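Local structure of NAD(P)-dependent oxidoreductase (Pseudomonas putida, 7A3W) at residues B[7-12]-B[30-35]; B[88-93]-B[116-121]; B[65-70]-B[154-159]; B[144-149]-B[163-168]; B[274-279]-B[287-292]. The protein binds NADPH and, as an imine reductase, probably uses it for reductive amination and for conjugate reduction of enimines. One frame throughout, in Å; residues are numbered along the deposited sequence.

In the fold
Interactions 1 to 4 all belong to the NADPH-binding Rossmann-type domain and reach one sheet, whereas interaction 5 lies in the helical C-terminal domain, its centre 36 Å or more from those of the others. Interactions 1 and 3 are 9 Å apart between centres and share neighbouring strands: Ser65 OG of interaction 3 hydrogen-bonds to Ser10 and Ser12 of interaction 1. Interaction 2 is nested in the long loop that interaction 3 closes, and it meets interaction 4 where Asn145 N approaches Tyr121 O at 3.1 Å. Helix 146-157 serves both interactions 3 and 4. The side chains of Ile69, Val34 and Leu289 lie about 10, 13 and 14 Å from a bound NADPH.

Interaction 1 (B[7-12]-B[30-35]); sequences NKPSVS and AGYGVT
Lys8 lies across Tyr32, its CD over one face of the ring and 3.7 Å from the centroid, a CH-pi contact. The bends at chi2 (-141°) and chi4 (89°) carry the chain past the ring and bring NZ to the carbonyl O of Ala30 at 3.1 Å, nearly in line with the C=O bond. Pro9 adds CD against Tyr32 CE2, and Val11 CG2 comes obliquely to the same ring. Farther along, the two strands close up as parallel neighbours: Val11 N donates to Gly33 O and Thr35 N to Val11 O, both 3.0 Å. This is the first beta-alpha-beta unit of the Rossmann fold, strand 10-14 passing through helix 18-29 to strand 33-37, and Gly31 ends that helix in a Schellman motif. On the face with Val11 and Val34 the packing is tight, Leu27 of the helix touching both valines. The other face is looser around the hydroxyls of Ser10 and Thr35, which share a water; Ser10 OG and Ser12 OG also bond to Ser65 OG, and Ser12 OG to Ala61 O. Toward the start of the strands, where the backbones part, a second water accepts from Gly33 N and donates to Lys8 O at 2.6 Å.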
# COMPACT_ATOMS: atom_id res chain seq x y z
N ASN B 7 19.73 -16.81 33.73
CA ASN B 7 20.87 -15.86 33.73
C ASN B 7 20.62 -14.74 32.71
O ASN B 7 21.54 -14.36 31.95
CB ASN B 7 22.20 -16.57 33.52
CG ASN B 7 23.33 -15.82 34.21
OD1 ASN B 7 23.09 -15.00 35.09
ND2 ASN B 7 24.56 -16.12 33.80
N LYS B 8 19.41 -14.24 32.69
CA LYS B 8 19.01 -13.10 31.82
C LYS B 8 18.74 -11.91 32.73
O LYS B 8 18.24 -12.07 33.83
CB LYS B 8 17.83 -13.51 30.94
CG LYS B 8 18.16 -14.68 30.01
CD LYS B 8 17.57 -14.58 28.64
CE LYS B 8 18.12 -15.63 27.70
NZ LYS B 8 17.31 -16.86 27.77
N PRO B 9 19.10 -10.68 32.32
CA PRO B 9 18.96 -9.52 33.19
C PRO B 9 17.50 -9.04 33.29
O PRO B 9 16.65 -9.54 32.58
CB PRO B 9 19.81 -8.47 32.46
CG PRO B 9 19.60 -8.83 31.00
CD PRO B 9 19.63 -10.35 30.99
N SER B 10 17.24 -8.12 34.20
CA SER B 10 15.87 -7.60 34.46
C SER B 10 15.52 -6.57 33.38
O SER B 10 16.42 -5.80 32.97
CB SER B 10 15.72 -7.02 35.84
OG SER B 10 14.40 -6.48 36.02
N VAL B 11 14.26 -6.57 32.95
CA VAL B 11 13.72 -5.52 32.05
C VAL B 11 12.46 -4.98 32.71
O VAL B 11 11.75 -5.77 33.28
CB VAL B 11 13.42 -6.08 30.66
CG1 VAL B 11 12.96 -4.97 29.74
CG2 VAL B 11 14.64 -6.79 30.10
N SER B 12 12.21 -3.69 32.59
CA SER B 12 10.96 -3.06 33.06
C SER B 12 10.14 -2.62 31.83
O SER B 12 10.73 -2.23 30.82
CB SER B 12 11.22 -1.92 34.00
OG SER B 12 11.84 -2.37 35.21
N ALA B 30 10.77 -15.58 27.21
CA ALA B 30 12.18 -15.75 26.78
C ALA B 30 13.11 -15.89 28.00
O ALA B 30 14.33 -16.04 27.79
CB ALA B 30 12.59 -14.59 25.90
N GLY B 31 12.57 -15.82 29.22
CA GLY B 31 13.31 -16.13 30.46
C GLY B 31 13.89 -14.89 31.12
O GLY B 31 14.76 -15.03 31.97
N TYR B 32 13.42 -13.69 30.73
CA TYR B 32 13.86 -12.42 31.34
C TYR B 32 13.02 -12.19 32.60
O TYR B 32 11.83 -12.52 32.59
CB TYR B 32 13.75 -11.25 30.35
CG TYR B 32 14.73 -11.33 29.21
CD1 TYR B 32 14.51 -12.19 28.15
CD2 TYR B 32 15.92 -10.63 29.24
CE1 TYR B 32 15.44 -12.32 27.13
CE2 TYR B 32 16.85 -10.74 28.22
CZ TYR B 32 16.61 -11.58 27.15
OH TYR B 32 17.53 -11.71 26.15
N GLY B 33 13.65 -11.66 33.64
CA GLY B 33 12.93 -11.09 34.79
C GLY B 33 12.21 -9.86 34.28
O GLY B 33 12.82 -9.09 33.50
N VAL B 34 10.92 -9.72 34.56
CA VAL B 34 10.21 -8.51 34.07
C VAL B 34 9.52 -7.86 35.25
O VAL B 34 8.75 -8.53 35.90
CB VAL B 34 9.20 -8.82 32.95
CG1 VAL B 34 8.52 -7.54 32.50
CG2 VAL B 34 9.85 -9.52 31.79
N THR B 35 9.75 -6.56 35.41
CA THR B 35 8.98 -5.70 36.32
C THR B 35 8.06 -4.85 35.46
O THR B 35 8.56 -4.20 34.54
CB THR B 35 9.89 -4.86 37.22
OG1 THR B 35 10.61 -5.75 38.07
CG2 THR B 35 9.12 -3.84 38.03
O HOH W 1 16.11 -11.21 35.13
O HOH W 2 12.22 -7.68 37.49

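Interaction 2 (B[88-93]-B[116-121]); sequences LLNMSG and QHNGLY
Leu89 begins the contact, its CB resting 3.8 Å from CD2 of His117. The loop that holds it leads into strand 95-98 and packs against the end of helix 104-116, where Asn118, with positive phi, forms a Schellman motif before strand 120-126 starts; both belong to the Rossmann-type domain. Leu89 also touches helix 58-64. Asn90 turns its amide back on its own segment: OD1 accepts from Ser92 N at 2.9 Å, closing an Asx turn, although the donor stands well above the carbonyl plane. Met91 makes the central contact. Its backbone N donates to His117 O at 2.7 Å, a fairly straight bond (158°). With chi1 at -62° its CG lies opposite the carbonyl carbon, and from there the extended chain runs over the imidazole. CG packs on His117 CB at 3.5 Å, SD is oblique to the ring, and CE sits over one face, 3.9 Å from the centroid. The imidazole is also tethered from outside the contact, ND1 being bonded to Arg113 O, which should limit its rotation beneath the methionine. Close by, Met91 O receives a CA-H...O contact from Gly119. At Gly93 a water bridges the segments, accepting from Gly93 N and donating to Asn118 O at 2.7 Å.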
# COMPACT_ATOMS: atom_id res chain seq x y z
N LEU B 88 15.95 14.05 41.43
CA LEU B 88 17.29 13.50 41.70
C LEU B 88 17.29 11.98 41.54
O LEU B 88 18.28 11.38 41.94
CB LEU B 88 17.71 13.90 43.13
CG LEU B 88 17.79 15.41 43.41
CD1 LEU B 88 18.28 15.65 44.83
CD2 LEU B 88 18.68 16.15 42.40
N LEU B 89 16.21 11.36 41.07
CA LEU B 89 16.23 9.89 40.89
C LEU B 89 17.42 9.57 39.99
O LEU B 89 17.59 10.22 38.95
CB LEU B 89 14.91 9.40 40.29
CG LEU B 89 14.68 7.90 40.35
CD1 LEU B 89 13.21 7.56 40.24
CD2 LEU B 89 15.47 7.18 39.27
N ASN B 90 18.28 8.65 40.40
CA ASN B 90 19.54 8.39 39.66
C ASN B 90 19.30 7.32 38.60
O ASN B 90 19.03 6.18 38.99
CB ASN B 90 20.67 7.95 40.58
CG ASN B 90 22.00 7.93 39.86
OD1 ASN B 90 22.09 8.23 38.67
ND2 ASN B 90 23.05 7.55 40.57
N MET B 91 19.39 7.68 37.32
CA MET B 91 19.16 6.71 36.21
C MET B 91 20.50 6.28 35.60
O MET B 91 20.48 5.66 34.51
CB MET B 91 18.25 7.30 35.14
CG MET B 91 16.88 7.65 35.67
SD MET B 91 15.75 8.00 34.33
CE MET B 91 14.37 8.71 35.21
N SER B 92 21.62 6.61 36.25
CA SER B 92 22.97 6.16 35.82
C SER B 92 22.91 4.66 35.48
O SER B 92 22.38 3.88 36.29
CB SER B 92 24.01 6.44 36.88
OG SER B 92 25.18 5.67 36.65
N GLY B 93 23.42 4.29 34.30
CA GLY B 93 23.54 2.89 33.86
C GLY B 93 22.24 2.36 33.27
O GLY B 93 22.21 1.19 32.88
N GLN B 116 19.13 14.63 32.31
CA GLN B 116 19.21 15.29 33.64
C GLN B 116 19.30 14.26 34.78
O GLN B 116 19.87 14.60 35.83
CB GLN B 116 18.02 16.21 33.85
CG GLN B 116 18.10 17.42 32.94
CD GLN B 116 16.83 18.24 32.89
OE1 GLN B 116 15.74 17.80 33.25
NE2 GLN B 116 16.98 19.46 32.41
N HIS B 117 18.73 13.06 34.60
CA HIS B 117 18.75 11.94 35.57
C HIS B 117 19.97 11.03 35.35
O HIS B 117 20.07 10.02 36.07
CB HIS B 117 17.46 11.12 35.43
CG HIS B 117 16.27 11.73 36.08
ND1 HIS B 117 15.44 12.63 35.45
CD2 HIS B 117 15.74 11.52 37.30
CE1 HIS B 117 14.46 12.98 36.27
NE2 HIS B 117 14.60 12.29 37.40
N ASN B 118 20.83 11.37 34.37
CA ASN B 118 22.04 10.60 33.99
C ASN B 118 21.64 9.26 33.36
O ASN B 118 22.48 8.32 33.32
CB ASN B 118 23.00 10.42 35.17
CG ASN B 118 23.53 11.74 35.68
OD1 ASN B 118 23.24 12.13 36.80
ND2 ASN B 118 24.27 12.46 34.85
N GLY B 119 20.43 9.20 32.81
CA GLY B 119 19.95 8.03 32.05
C GLY B 119 20.40 8.13 30.61
O GLY B 119 20.91 9.19 30.20
N LEU B 120 20.27 7.03 29.89
CA LEU B 120 20.58 6.90 28.45
C LEU B 120 19.25 6.73 27.73
O LEU B 120 18.39 6.00 28.26
CB LEU B 120 21.43 5.65 28.22
CG LEU B 120 22.94 5.72 28.44
CD1 LEU B 120 23.40 6.93 29.21
CD2 LEU B 120 23.42 4.44 29.09
N TYR B 121 19.07 7.35 26.57
CA TYR B 121 17.76 7.43 25.88
C TYR B 121 17.86 6.90 24.46
O TYR B 121 18.74 7.31 23.65
CB TYR B 121 17.25 8.87 25.86
CG TYR B 121 15.86 8.97 25.30
CD1 TYR B 121 14.78 8.41 25.97
CD2 TYR B 121 15.63 9.54 24.07
CE1 TYR B 121 13.49 8.48 25.44
CE2 TYR B 121 14.36 9.60 23.52
CZ TYR B 121 13.28 9.09 24.21
OH TYR B 121 12.03 9.20 23.66
O HOH W 3 24.39 6.60 32.55

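Interaction 3 (B[65-70]-B[154-159]); sequences SNLIII and STLKVL
Leu67 and Ile69 meet Thr155, Leu156 and Leu159 in a wholly apolar, buried contact between a central strand of the Rossmann-type sheet and the end of a helix that lies over it. The strand is 67-70, and the partner is the C-terminal part of helix 146-157, segment 154-159. The backbones stay well apart, with 8.9 Å between Leu67 CA and Thr155 CA, and only side-chain ends bridge the distance. Leu67 reaches straight at Thr155: its chi1 of 177° sets CG opposite the backbone N, and CD2 meets Thr155 CG2 tip to tip at 3.4 Å, tighter than usual for two methyl carbons. Thr155 presents that methyl because CG2 is the branch lying opposite its own backbone N. The same Leu67 CD2 also brushes Leu156 CD2.

Two residues on, and so on the same face of the strand, Ile69 stretches CD1 into the groove between Leu156 and Leu159. It slides past Leu156 in the opposite direction, CD1 to CD2 at 4.2 Å, and meets Leu159 head-on, CD1 to CD1 at 4.1 Å. The layer continues beyond these residues: Val11 of the adjacent strand touches both Ile69 and Thr155, and Leu23 of helix 18-29 packs on Ile69 and Leu159. Ile68 and Ile70 point to the other side of the sheet. Since no hydrogen bond crosses between the two segments, what joins them is the close fit and burial of methyl groups.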
# COMPACT_ATOMS: atom_id res chain seq x y z
N SER B 65 15.36 -2.14 37.05
CA SER B 65 16.03 -2.66 35.83
C SER B 65 17.00 -1.63 35.24
O SER B 65 16.79 -0.42 35.46
CB SER B 65 14.99 -3.08 34.79
OG SER B 65 14.02 -3.93 35.37
N ASN B 66 17.95 -2.10 34.44
CA ASN B 66 18.83 -1.19 33.65
C ASN B 66 18.28 -1.04 32.22
O ASN B 66 18.87 -0.25 31.48
CB ASN B 66 20.29 -1.67 33.65
CG ASN B 66 20.55 -2.85 32.74
OD1 ASN B 66 19.62 -3.47 32.22
ND2 ASN B 66 21.82 -3.15 32.49
N LEU B 67 17.19 -1.72 31.85
CA LEU B 67 16.49 -1.51 30.55
C LEU B 67 15.00 -1.25 30.81
O LEU B 67 14.33 -2.13 31.34
CB LEU B 67 16.68 -2.72 29.64
CG LEU B 67 15.95 -2.64 28.30
CD1 LEU B 67 16.38 -1.43 27.51
CD2 LEU B 67 16.15 -3.92 27.50
N ILE B 68 14.55 -0.05 30.49
CA ILE B 68 13.19 0.44 30.81
C ILE B 68 12.47 0.72 29.48
O ILE B 68 12.81 1.72 28.80
CB ILE B 68 13.25 1.72 31.66
CG1 ILE B 68 14.25 1.68 32.82
CG2 ILE B 68 11.83 2.08 32.08
CD1 ILE B 68 14.11 0.49 33.76
N ILE B 69 11.46 -0.08 29.16
CA ILE B 69 10.71 0.02 27.87
C ILE B 69 9.40 0.73 28.16
O ILE B 69 8.68 0.29 29.05
CB ILE B 69 10.51 -1.36 27.24
CG1 ILE B 69 11.85 -1.99 26.87
CG2 ILE B 69 9.56 -1.26 26.06
CD1 ILE B 69 11.76 -3.48 26.66
N ILE B 70 9.11 1.80 27.43
CA ILE B 70 7.89 2.62 27.63
C ILE B 70 6.94 2.31 26.48
O ILE B 70 7.37 2.37 25.32
CB ILE B 70 8.22 4.11 27.65
CG1 ILE B 70 9.42 4.45 28.52
CG2 ILE B 70 6.97 4.91 28.05
CD1 ILE B 70 9.29 4.02 29.96
N SER B 154 20.52 -7.36 21.93
CA SER B 154 20.10 -8.78 22.02
C SER B 154 18.80 -8.90 22.81
O SER B 154 17.91 -9.65 22.41
CB SER B 154 21.14 -9.65 22.62
OG SER B 154 22.23 -9.69 21.75
N THR B 155 18.69 -8.19 23.92
CA THR B 155 17.45 -8.18 24.71
C THR B 155 16.31 -7.68 23.83
O THR B 155 15.28 -8.35 23.80
CB THR B 155 17.59 -7.32 25.97
OG1 THR B 155 18.65 -7.94 26.68
CG2 THR B 155 16.33 -7.29 26.81
N LEU B 156 16.47 -6.53 23.16
CA LEU B 156 15.36 -5.93 22.38
C LEU B 156 15.00 -6.83 21.19
O LEU B 156 13.83 -6.85 20.79
CB LEU B 156 15.77 -4.54 21.95
CG LEU B 156 15.92 -3.55 23.09
CD1 LEU B 156 16.76 -2.36 22.66
CD2 LEU B 156 14.52 -3.08 23.54
N LYS B 157 15.93 -7.64 20.71
CA LYS B 157 15.69 -8.60 19.61
C LYS B 157 14.67 -9.68 20.00
O LYS B 157 14.07 -10.24 19.10
CB LYS B 157 17.00 -9.24 19.11
CG LYS B 157 17.60 -8.53 17.90
CD LYS B 157 18.66 -9.35 17.16
N VAL B 158 14.41 -9.90 21.28
CA VAL B 158 13.38 -10.86 21.74
C VAL B 158 12.01 -10.35 21.26
O VAL B 158 11.09 -11.15 21.02
CB VAL B 158 13.47 -10.97 23.28
CG1 VAL B 158 12.24 -11.62 23.88
CG2 VAL B 158 14.76 -11.67 23.71
N LEU B 159 11.89 -9.03 21.11
CA LEU B 159 10.62 -8.38 20.72
C LEU B 159 10.49 -8.32 19.20
O LEU B 159 9.37 -8.36 18.72
CB LEU B 159 10.59 -6.98 21.32
CG LEU B 159 10.63 -6.91 22.84
CD1 LEU B 159 10.67 -5.46 23.28
CD2 LEU B 159 9.45 -7.64 23.46

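Interaction 4 (B[144-149]-B[163-168]); sequences GNSDAY and PKFLGA
Tyr149 and Phe165 lie with their rings nearly parallel, planes at 17°, but displaced, with little of one ring over the other; the centroids are 5.1 Å from each other. The two side chains run past one another in opposite directions, and both have CG opposite the backbone N (chi1 174° for Tyr149, -178° for Phe165), which sends each ring out toward the other segment. Their closest atoms are Tyr149 CD2 and Phe165 CD1, at 3.7 Å. At its far end the tyrosine crosses Pro163 at about a right angle and puts OH 3.4 Å from Pro163 CB.

The phenylalanine runs the other way, toward the start of the helix. Gly144 O lies in the ring plane at the edge, 3.2 Å from Phe165 CZ, while Ser146 CA approaches the ring obliquely and Ser146 CB is also near CZ. The backbones meet beside the ring: Gly144 N donates to Gly167 O at 3.0 Å, within the carbonyl plane, and a CA-H...O contact runs from Ala168 CA to Gly144 O. Right after Gly144 the helix opens with Asn145 as its N-cap, OD1 accepting from Ala148 N.

This is the beta-alpha-beta unit of strand 140-144, helix 146-157 and strand 164-165, the last being the outermost strand of the sheet in this chain. Tyr142 of strand 140-144 packs on both rings and on Pro163, His150 of the helix meets Phe165 edge-to-face, and Leu166 touches Leu211 of the second subunit.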
# COMPACT_ATOMS: atom_id res chain seq x y z
N GLY B 144 19.05 7.04 18.72
CA GLY B 144 19.54 7.62 19.98
C GLY B 144 20.85 6.97 20.35
O GLY B 144 21.59 6.56 19.45
N ASN B 145 21.10 6.88 21.64
CA ASN B 145 22.41 6.50 22.19
C ASN B 145 22.81 5.15 21.60
O ASN B 145 22.15 4.14 21.86
CB ASN B 145 22.32 6.49 23.71
CG ASN B 145 23.66 6.29 24.35
OD1 ASN B 145 24.42 5.40 23.95
ND2 ASN B 145 23.92 7.09 25.37
N SER B 146 23.87 5.17 20.80
CA SER B 146 24.33 3.98 20.06
C SER B 146 24.91 2.95 21.03
O SER B 146 24.61 1.74 20.84
CB SER B 146 25.32 4.35 18.98
OG SER B 146 25.82 3.18 18.39
N ASP B 147 25.70 3.38 22.00
CA ASP B 147 26.35 2.46 22.98
C ASP B 147 25.24 1.72 23.75
O ASP B 147 25.32 0.48 23.92
CB ASP B 147 27.32 3.21 23.90
CG ASP B 147 28.60 3.68 23.19
OD1 ASP B 147 28.84 3.26 22.04
OD2 ASP B 147 29.35 4.47 23.79
N ALA B 148 24.22 2.48 24.18
CA ALA B 148 23.08 1.99 24.98
C ALA B 148 22.25 1.01 24.14
O ALA B 148 21.99 -0.12 24.59
CB ALA B 148 22.25 3.16 25.44
N TYR B 149 21.90 1.38 22.92
CA TYR B 149 21.14 0.47 22.02
C TYR B 149 21.92 -0.83 21.84
O TYR B 149 21.38 -1.93 22.05
CB TYR B 149 20.85 1.10 20.66
CG TYR B 149 20.22 0.09 19.74
CD1 TYR B 149 18.91 -0.32 19.95
CD2 TYR B 149 20.95 -0.52 18.73
CE1 TYR B 149 18.33 -1.32 19.18
CE2 TYR B 149 20.37 -1.48 17.92
CZ TYR B 149 19.07 -1.90 18.16
OH TYR B 149 18.50 -2.85 17.37
N PRO B 163 15.27 -5.59 13.74
CA PRO B 163 15.30 -4.19 14.17
C PRO B 163 16.15 -3.36 13.20
O PRO B 163 17.01 -3.91 12.51
CB PRO B 163 15.98 -4.29 15.52
CG PRO B 163 16.97 -5.42 15.33
CD PRO B 163 16.16 -6.44 14.56
N LYS B 164 15.89 -2.06 13.16
CA LYS B 164 16.69 -1.11 12.36
C LYS B 164 17.16 0.01 13.28
O LYS B 164 16.32 0.71 13.87
CB LYS B 164 15.86 -0.53 11.20
CG LYS B 164 15.17 -1.55 10.31
CD LYS B 164 16.08 -2.40 9.43
CE LYS B 164 15.38 -3.62 8.86
NZ LYS B 164 16.35 -4.54 8.22
N PHE B 165 18.46 0.19 13.41
CA PHE B 165 19.02 1.36 14.13
C PHE B 165 19.23 2.46 13.10
O PHE B 165 20.08 2.29 12.22
CB PHE B 165 20.27 0.97 14.91
CG PHE B 165 20.83 2.13 15.70
CD1 PHE B 165 20.22 2.56 16.87
CD2 PHE B 165 21.94 2.82 15.24
CE1 PHE B 165 20.73 3.63 17.59
CE2 PHE B 165 22.44 3.89 15.96
CZ PHE B 165 21.84 4.30 17.13
N LEU B 166 18.48 3.56 13.19
CA LEU B 166 18.41 4.65 12.18
C LEU B 166 19.46 5.74 12.45
O LEU B 166 19.57 6.64 11.59
CB LEU B 166 17.02 5.28 12.19
CG LEU B 166 15.88 4.33 11.83
CD1 LEU B 166 14.55 5.07 11.82
CD2 LEU B 166 16.13 3.64 10.50
N GLY B 167 20.18 5.67 13.57
CA GLY B 167 21.25 6.64 13.86
C GLY B 167 21.19 7.15 15.28
O GLY B 167 20.23 6.81 16.02
N ALA B 168 22.20 7.93 15.65
CA ALA B 168 22.47 8.35 17.04
C ALA B 168 21.55 9.49 17.46
O ALA B 168 21.46 9.72 18.65
CB ALA B 168 23.92 8.75 17.16

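Interaction 5 (B[274-279]-B[287-292]); sequences RMAQTA and ASLFKA
Ser288 makes the first, slight approach to the helix 264-278 segment, its OG 4.4 Å from Ala276 CB. The hydroxyl itself is engaged elsewhere, hydrogen-bonded to Asp285 O in the connection that leads here from helix 264-278, so its polar end is satisfied by Asp285 rather than across the contact. Segment 287-292 lies on the short helix 289-293 near the C-terminus, which packs against the end of helix 264-278 within the reductive-aminase-like C-terminal domain.

Leu289 comes next. Its CB does not head for the neighbouring helix, but the unusual chi1 of -96° with chi2 at 55° swings CD1 round to Ala276 CB, and the two methyl carbons meet at 3.5 Å. The same leucine touches Tyr272 and Cys273 one turn earlier on helix 264-278 and packs on Leu192 of the second subunit, so it sits where helices of both chains converge.

Ala292, one turn after Ser288, fits closest to the opposite backbone. Its CB lies 3.6 Å from Ala276 CA and 3.9 Å from Ala276 CB, and it also meets Met275 CB at 4.2 Å; beyond CB the methionine chain leads away.

At this point alanine faces alanine, and neither side chain extends past a single methyl group. Such small side chains let the two helix backbones come close together, with 5.0 Å between the CA atoms of Ala276 and Ala292.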
# COMPACT_ATOMS: atom_id res chain seq x y z
N ARG B 274 -3.42 16.06 -10.16
CA ARG B 274 -3.81 17.39 -10.70
C ARG B 274 -2.75 18.43 -10.33
O ARG B 274 -2.41 19.25 -11.18
CB ARG B 274 -5.24 17.74 -10.27
CG ARG B 274 -6.28 16.89 -10.98
CD ARG B 274 -7.68 17.38 -10.74
NE ARG B 274 -8.63 16.28 -10.76
CZ ARG B 274 -8.98 15.61 -11.85
NH1 ARG B 274 -8.45 15.91 -13.02
NH2 ARG B 274 -9.88 14.64 -11.76
N MET B 275 -2.17 18.34 -9.13
CA MET B 275 -0.98 19.15 -8.75
C MET B 275 0.09 19.02 -9.83
O MET B 275 0.62 20.04 -10.26
CB MET B 275 -0.34 18.66 -7.45
CG MET B 275 -0.84 19.33 -6.21
SD MET B 275 -0.13 18.50 -4.76
CE MET B 275 -1.53 18.73 -3.68
N ALA B 276 0.42 17.79 -10.23
CA ALA B 276 1.47 17.51 -11.23
C ALA B 276 1.07 18.09 -12.59
O ALA B 276 1.92 18.75 -13.23
CB ALA B 276 1.76 16.03 -11.28
N GLN B 277 -0.18 17.91 -13.01
CA GLN B 277 -0.67 18.44 -14.32
C GLN B 277 -0.54 19.97 -14.32
O GLN B 277 -0.03 20.53 -15.32
CB GLN B 277 -2.11 18.03 -14.58
CG GLN B 277 -2.31 16.53 -14.83
CD GLN B 277 -3.76 16.23 -15.12
OE1 GLN B 277 -4.65 16.64 -14.39
NE2 GLN B 277 -4.00 15.50 -16.19
N THR B 278 -1.01 20.61 -13.25
CA THR B 278 -0.97 22.08 -13.04
C THR B 278 0.47 22.57 -13.19
O THR B 278 0.65 23.71 -13.66
CB THR B 278 -1.52 22.44 -11.65
OG1 THR B 278 -2.88 22.04 -11.66
CG2 THR B 278 -1.42 23.91 -11.31
N ALA B 279 1.46 21.77 -12.80
CA ALA B 279 2.89 22.13 -12.81
C ALA B 279 3.51 21.75 -14.17
O ALA B 279 4.74 21.81 -14.27
CB ALA B 279 3.59 21.47 -11.65
N ALA B 287 6.01 9.14 -11.03
CA ALA B 287 6.98 9.50 -9.98
C ALA B 287 7.08 11.03 -9.84
O ALA B 287 7.38 11.49 -8.75
CB ALA B 287 8.32 8.85 -10.25
N SER B 288 6.79 11.79 -10.89
CA SER B 288 6.88 13.28 -10.88
C SER B 288 5.95 13.87 -9.81
O SER B 288 6.13 15.04 -9.48
CB SER B 288 6.59 13.84 -12.25
OG SER B 288 5.24 13.65 -12.61
N LEU B 289 4.95 13.12 -9.33
CA LEU B 289 4.04 13.62 -8.27
C LEU B 289 4.87 14.01 -7.03
O LEU B 289 4.50 14.97 -6.38
CB LEU B 289 3.02 12.56 -7.89
CG LEU B 289 1.66 12.66 -8.57
CD1 LEU B 289 1.78 12.69 -10.09
CD2 LEU B 289 0.79 11.50 -8.13
N PHE B 290 5.97 13.30 -6.75
CA PHE B 290 6.84 13.63 -5.59
C PHE B 290 7.27 15.10 -5.68
O PHE B 290 7.17 15.80 -4.67
CB PHE B 290 8.06 12.72 -5.53
CG PHE B 290 8.98 12.99 -4.38
CD1 PHE B 290 9.97 13.96 -4.47
CD2 PHE B 290 8.91 12.24 -3.21
CE1 PHE B 290 10.85 14.18 -3.43
CE2 PHE B 290 9.79 12.46 -2.17
CZ PHE B 290 10.77 13.42 -2.28
N LYS B 291 7.73 15.52 -6.85
CA LYS B 291 8.25 16.90 -7.09
C LYS B 291 7.09 17.87 -7.01
O LYS B 291 7.28 18.97 -6.45
CB LYS B 291 9.00 16.92 -8.43
CG LYS B 291 9.37 18.28 -9.00
CD LYS B 291 10.03 18.14 -10.36
CE LYS B 291 10.33 19.47 -11.02
NZ LYS B 291 11.40 20.18 -10.29
N ALA B 292 5.90 17.51 -7.51
CA ALA B 292 4.72 18.41 -7.52
C ALA B 292 4.22 18.61 -6.08
O ALA B 292 3.70 19.70 -5.74
CB ALA B 292 3.63 17.82 -8.37